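PDB 2X26: periplasmic aliphatic sulphonates-binding protein from Escherichia coli, which probably serves as the periplasmic binding protein that captures aliphatic sulphonates for an ABC-type transporter. Local coordinates for residues L46-N50 against V51-D55; A146-Q150 against G151-A155; G199-I202 against Q203-A207. All blocks are in the same frame, centred on the assembly; numbering follows the deposited sequence. Where two conformers were deposited one is given.

Contact 1. Residues L46-N50 against V51-D55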
# COMPACT_ATOMS: atom_id res chain seq x y z
N LEU A 46 0.60 -10.97 -1.96
CA LEU A 46 -0.24 -11.58 -0.92
C LEU A 46 -0.37 -13.09 -1.13
O LEU A 46 -0.54 -13.82 -0.18
CB LEU A 46 -1.63 -10.94 -0.87
CG LEU A 46 -1.62 -9.49 -0.33
CD1 LEU A 46 -3.05 -8.93 -0.28
CD2 LEU A 46 -0.89 -9.25 1.01
N GLU A 47 -0.30 -13.51 -2.39
CA GLU A 47 -0.19 -14.92 -2.73
C GLU A 47 1.02 -15.55 -2.04
O GLU A 47 0.94 -16.61 -1.42
CB GLU A 47 -0.16 -15.10 -4.26
CG GLU A 47 -1.51 -14.66 -4.87
CD GLU A 47 -1.68 -14.86 -6.37
OE1 GLU A 47 -0.66 -14.92 -7.12
OE2 GLU A 47 -2.86 -14.95 -6.80
N ALA A 48 2.16 -14.87 -2.12
CA ALA A 48 3.36 -15.34 -1.47
C ALA A 48 3.19 -15.35 0.06
O ALA A 48 3.60 -16.30 0.73
CB ALA A 48 4.58 -14.43 -1.89
N LEU A 49 2.59 -14.30 0.61
CA LEU A 49 2.35 -14.27 2.03
C LEU A 49 1.48 -15.44 2.46
O LEU A 49 1.68 -16.02 3.56
CB LEU A 49 1.69 -12.91 2.39
CG LEU A 49 1.82 -12.45 3.86
CD1 LEU A 49 3.24 -12.27 4.36
CD2 LEU A 49 1.15 -11.10 3.93
N ASN A 50 0.50 -15.77 1.63
CA ASN A 50 -0.44 -16.81 1.95
C ASN A 50 0.08 -18.26 1.82
O ASN A 50 -0.48 -19.16 2.42
CB ASN A 50 -1.69 -16.69 1.10
CG ASN A 50 -2.90 -17.28 1.81
OD1 ASN A 50 -3.70 -18.02 1.23
ND2 ASN A 50 -3.02 -16.98 3.08
N VAL A 51 1.11 -18.46 0.99
CA VAL A 51 1.76 -19.77 0.91
C VAL A 51 2.92 -19.81 1.88
O VAL A 51 3.50 -20.86 2.08
CB VAL A 51 2.21 -20.20 -0.55
CG1 VAL A 51 1.02 -20.39 -1.45
CG2 VAL A 51 3.15 -19.20 -1.20
N GLY A 52 3.27 -18.67 2.47
CA GLY A 52 4.26 -18.62 3.55
C GLY A 52 5.68 -18.40 3.05
O GLY A 52 6.62 -18.69 3.80
N SER A 53 5.86 -17.90 1.83
CA SER A 53 7.24 -17.74 1.34
C SER A 53 7.81 -16.35 1.70
O SER A 53 8.99 -16.11 1.45
CB SER A 53 7.33 -17.98 -0.15
OG SER A 53 6.58 -17.03 -0.86
N ILE A 54 6.96 -15.47 2.21
CA ILE A 54 7.46 -14.21 2.82
C ILE A 54 6.68 -14.02 4.15
O ILE A 54 5.66 -14.69 4.40
CB ILE A 54 7.25 -12.97 1.94
CG1 ILE A 54 5.79 -12.89 1.54
CG2 ILE A 54 8.19 -12.96 0.68
CD1 ILE A 54 5.47 -11.50 0.95
N ASP A 55 7.18 -13.15 5.02
CA ASP A 55 6.59 -13.00 6.33
C ASP A 55 5.88 -11.67 6.55
O ASP A 55 5.02 -11.60 7.40
CB ASP A 55 7.69 -13.11 7.40
CG ASP A 55 8.46 -14.37 7.27
OD1 ASP A 55 7.82 -15.44 7.29
OD2 ASP A 55 9.69 -14.33 7.12
O HOH W 1 3.60 -15.61 5.69
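Ile-54 folds back against the last turn of helix 42-51 and packs on Ala-48 and Leu-49, forming the close-set, buried half of this contact. Its CG1 lies 3.9 Å from Ala-48 CB, and CG1 is equally near the Leu-49 methyl CD1, so one methylene touches both of these side chains. A chi1 of 54°, which sets CG1 between the backbone N and the carbonyl carbon, turns this branch back to the helix. Leu-49 answers with CG anti to its own N (chi1 -158°), which carries CD1 out from the flank of the last turn to meet Ile-54 O at 3.4 Å and the backbone of Asp-55. Phe-39 covers Ala-48 and Ile-54, while Leu-74 of strand 74-80 lies against Leu-49.

The other half, Asn-50 to Ser-53, is exposed and held mainly through the backbone. Ala-48 O gathers several donors: Ser-53 N makes the firm bond at 3.0 Å, with an N-H...O angle of 150°, whereas Val-51 N and Gly-52 N bind it weakly. Val-51 N also keeps the helical bond to Glu-47 O, 3.0 Å long. Nearby, Val-51 CG2 lies 3.4 Å from Glu-47 O, and Ser-53 OG stands 3.4 Å from Ala-48 CB. A water donates to both Leu-49 O and Ile-54 O, bridging the helix end to the departing chain. Asp-55 OD1 forms a salt bridge with Arg-6.

Gly-52, at positive phi, has backbone angles that would press a side chain against the preceding carbonyl oxygen. With Ser-53 N on Ala-48 O and a weak bond from Gly-52 N to Leu-49 O, it is the C-prime residue of a Schellman motif, closing the helix before strand 56-59.

Contact 2. Residues A146-Q150 against G151-A155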
# COMPACT_ATOMS: atom_id res chain seq x y z
N ALA A 146 -1.68 4.98 -23.31
CA ALA A 146 -1.74 5.11 -24.77
C ALA A 146 -3.09 5.59 -25.25
O ALA A 146 -3.18 6.50 -26.07
CB ALA A 146 -1.36 3.79 -25.45
N ALA A 147 -4.16 4.96 -24.76
CA ALA A 147 -5.50 5.29 -25.18
C ALA A 147 -5.82 6.76 -24.89
O ALA A 147 -6.44 7.43 -25.73
CB ALA A 147 -6.50 4.37 -24.50
N PHE A 148 -5.41 7.23 -23.72
CA PHE A 148 -5.63 8.61 -23.28
C PHE A 148 -4.85 9.58 -24.20
O PHE A 148 -5.42 10.57 -24.67
CB PHE A 148 -5.21 8.70 -21.82
CG PHE A 148 -5.47 10.03 -21.16
CD1 PHE A 148 -6.74 10.66 -21.20
CD2 PHE A 148 -4.46 10.63 -20.43
CE1 PHE A 148 -6.96 11.90 -20.57
CE2 PHE A 148 -4.67 11.86 -19.79
CZ PHE A 148 -5.92 12.49 -19.84
N GLN A 149 -3.58 9.26 -24.49
CA GLN A 149 -2.78 10.10 -25.41
C GLN A 149 -3.35 10.16 -26.82
O GLN A 149 -3.24 11.19 -27.50
CB GLN A 149 -1.33 9.64 -25.45
CG GLN A 149 -0.53 10.06 -24.24
CD GLN A 149 0.77 9.31 -24.14
OE1 GLN A 149 1.00 8.34 -24.87
NE2 GLN A 149 1.63 9.73 -23.21
N GLN A 150 -4.00 9.09 -27.24
CA GLN A 150 -4.57 9.00 -28.59
C GLN A 150 -6.02 9.50 -28.71
O GLN A 150 -6.66 9.38 -29.79
CB GLN A 150 -4.44 7.57 -29.06
CG GLN A 150 -2.98 7.13 -29.16
CD GLN A 150 -2.85 5.64 -29.28
OE1 GLN A 150 -3.84 4.94 -29.47
NE2 GLN A 150 -1.63 5.14 -29.13
N GLY A 151 -6.52 10.05 -27.59
CA GLY A 151 -7.88 10.63 -27.48
C GLY A 151 -8.95 9.56 -27.60
O GLY A 151 -10.07 9.87 -27.99
N ASN A 152 -8.60 8.31 -27.26
CA ASN A 152 -9.56 7.21 -27.31
C ASN A 152 -10.42 7.07 -26.05
O ASN A 152 -11.54 6.53 -26.11
CB ASN A 152 -8.85 5.91 -27.69
CG ASN A 152 -8.52 5.84 -29.18
OD1 ASN A 152 -9.08 6.56 -29.97
ND2 ASN A 152 -7.59 4.98 -29.53
N VAL A 153 -9.99 7.68 -24.94
CA VAL A 153 -10.85 7.86 -23.77
C VAL A 153 -10.78 9.33 -23.36
O VAL A 153 -9.86 10.05 -23.76
CB VAL A 153 -10.42 6.97 -22.54
CG1 VAL A 153 -10.74 5.53 -22.81
CG2 VAL A 153 -8.96 7.14 -22.21
N ASP A 154 -11.76 9.78 -22.60
CA ASP A 154 -11.75 11.19 -22.19
C ASP A 154 -11.12 11.47 -20.86
O ASP A 154 -10.80 12.61 -20.56
CB ASP A 154 -13.16 11.76 -22.27
CG ASP A 154 -13.70 11.63 -23.69
OD1 ASP A 154 -12.94 12.02 -24.62
OD2 ASP A 154 -14.78 11.05 -23.84
N ALA A 155 -10.96 10.43 -20.05
CA ALA A 155 -10.40 10.59 -18.73
C ALA A 155 -9.68 9.30 -18.34
O ALA A 155 -10.02 8.23 -18.85
CB ALA A 155 -11.50 10.90 -17.70
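Phe-148 has CG anti to its backbone N (chi1 -175°), and this sets the ring at the side of the last turn of helix 141-149, where its CE1 comes near the backbone of Asp-154 and Ala-155. In Val-153, chi1 of -72° leaves CG2 between N and the carbonyl carbon, pointing back at the helix, where it lies 3.8 Å from Phe-148 CA and 4.1 Å from Phe-148 CB. The same methyl also reaches Ala-147 CB, more loosely. The phenyl ring receives the returning backbone at its edge: Asp-154 O lies near the ring plane, 3.9 Å from Phe-148 CE1, with Val-153 O also near that plane.

On the exposed side the amides of Gln-150 and Asn-152 stand almost perpendicular, their planes 88° apart, with Gln-150 OE1 3.8 Å from Asn-152 ND2; this is loose van der Waals proximity. The backbone makes the turn. Asn-152 N donates to Ala-147 O at 2.8 Å, whereas Gly-151 N approaches Phe-148 O at 3.2 Å from well above the carbonyl plane.

Val-153 packs further on Lys-107 and Ala-109 of strand 107-110, and Phe-148 on Leu-90 of strand 87-92. At Gly-151, whose phi is positive, a CB would clash with Gln-150 O; the two bonds into the last turn make this a Schellman motif, ending the helix ahead of strand 155-159.

Contact 3. Residues G199-I202 against Q203-A207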
# COMPACT_ATOMS: atom_id res chain seq x y z
N GLY A 199 5.79 -10.26 18.08
CA GLY A 199 5.11 -8.95 18.26
C GLY A 199 6.03 -7.77 18.43
O GLY A 199 5.87 -6.76 17.74
N ALA A 200 6.94 -7.84 19.41
CA ALA A 200 7.87 -6.74 19.68
C ALA A 200 8.72 -6.46 18.45
O ALA A 200 8.89 -5.29 18.10
CB ALA A 200 8.79 -7.05 20.85
N PHE A 201 9.19 -7.53 17.79
CA PHE A 201 10.03 -7.45 16.59
C PHE A 201 9.34 -6.70 15.47
O PHE A 201 9.92 -5.79 14.88
CB PHE A 201 10.44 -8.87 16.12
CG PHE A 201 11.23 -8.89 14.84
CD1 PHE A 201 12.54 -8.42 14.80
CD2 PHE A 201 10.68 -9.41 13.68
CE1 PHE A 201 13.28 -8.43 13.60
CE2 PHE A 201 11.41 -9.45 12.51
CZ PHE A 201 12.71 -8.96 12.47
N ILE A 202 8.09 -7.06 15.20
CA ILE A 202 7.34 -6.45 14.12
C ILE A 202 7.15 -4.95 14.39
O ILE A 202 7.24 -4.09 13.50
CB ILE A 202 5.98 -7.14 13.93
CG1 ILE A 202 6.19 -8.54 13.31
CG2 ILE A 202 5.03 -6.29 13.06
CD1 ILE A 202 6.84 -8.50 11.93
N GLN A 203 6.89 -4.63 15.65
CA GLN A 203 6.68 -3.23 15.98
C GLN A 203 7.93 -2.41 15.70
O GLN A 203 7.83 -1.28 15.16
CB GLN A 203 6.24 -3.10 17.43
CG GLN A 203 4.88 -3.74 17.66
CD GLN A 203 4.36 -3.43 19.04
OE1 GLN A 203 4.30 -2.27 19.43
NE2 GLN A 203 4.02 -4.47 19.81
N GLY A 204 9.08 -3.00 15.98
CA GLY A 204 10.35 -2.34 15.80
C GLY A 204 10.63 -2.25 14.32
O GLY A 204 11.20 -1.24 13.84
N VAL A 205 10.24 -3.30 13.59
CA VAL A 205 10.47 -3.30 12.12
C VAL A 205 9.66 -2.16 11.49
O VAL A 205 10.17 -1.36 10.65
CB VAL A 205 10.17 -4.69 11.45
CG1 VAL A 205 10.08 -4.55 9.97
CG2 VAL A 205 11.26 -5.72 11.85
N LEU A 206 8.38 -2.10 11.83
CA LEU A 206 7.51 -1.06 11.28
C LEU A 206 8.01 0.33 11.66
O LEU A 206 8.03 1.23 10.81
CB LEU A 206 6.06 -1.27 11.72
CG LEU A 206 5.43 -2.60 11.23
CD1 LEU A 206 4.03 -2.78 11.78
CD2 LEU A 206 5.41 -2.71 9.74
N ALA A 207 8.49 0.47 12.88
CA ALA A 207 8.99 1.76 13.34
C ALA A 207 10.21 2.17 12.51
O ALA A 207 10.34 3.36 12.15
CB ALA A 207 9.35 1.66 14.83
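The first turns of helix 199-218 carry this contact, a run of regular i to i+4 pairing in which Phe-201 meets Val-205 and Ile-202 meets Leu-206. Val-205 CG2 sits over one face of the Phe-201 ring, 3.8 Å from the ring centroid and 17° off the normal, a CH-pi contact displaced toward the rim, so that CZ is the closest ring atom at 3.6 Å. With CG anti to the backbone N (chi1 176°), the ring stands out from the helix, leaning slightly toward its C-terminal side, so that one face meets this methyl. One turn of backbone ties the pair as well: Val-205 N donates to Phe-201 O at 2.8 Å, in the carbonyl plane. The neighbouring bond, from Leu-206 N to Ile-202 O, is nearly straight at 173°, and in the same pair Ile-202 CG2 touches Leu-206 CD1 at 3.9 Å.

Gln-203 runs back along the helix instead, its CG 3.2 Å from Gly-199 O, the oxygen that also accepts the bond from Gln-203 N. Its NE2 makes a weak hydrogen bond to Thr-288 O.

Tyr-29 meets the Phe-201 ring edge-to-face. Replacing Phe-201 by an alanine would probably strip Val-205 CG2 of its aromatic cover and open a gap next to this tyrosine. Leu-5 of strand 4-9 packs on both Phe-201 and Val-205, while Tyr-194 of helix 192-197 touches Phe-201 and Ile-202, so this buried side of the helix packs on both helix 192-197 and strand 4-9.

Overall arrangement
Contacts 1 and 2 are partly buried helix ends, whereas contact 3 is a buried stretch within one helix. Both Schellman turns lead into the middle strand of a five-stranded mixed sheet, but of different sheets: 56-59 for contact 1, 155-159 for contact 2; the centres of the two contacts are 37 Å apart. Each pairs an exposed glycine turn with a buried aliphatic residue; contact 1 adds a bridging water, contact 2 a phenyl edge. Contact 3, relying on regular helical bonds and an aromatic face, shares the first sheet with contact 1: Leu-5 of strand 4-9 packs on contact 3, and Arg-6 pairs with Asp-55 of contact 1. Their nearest atoms are about 6 Å apart.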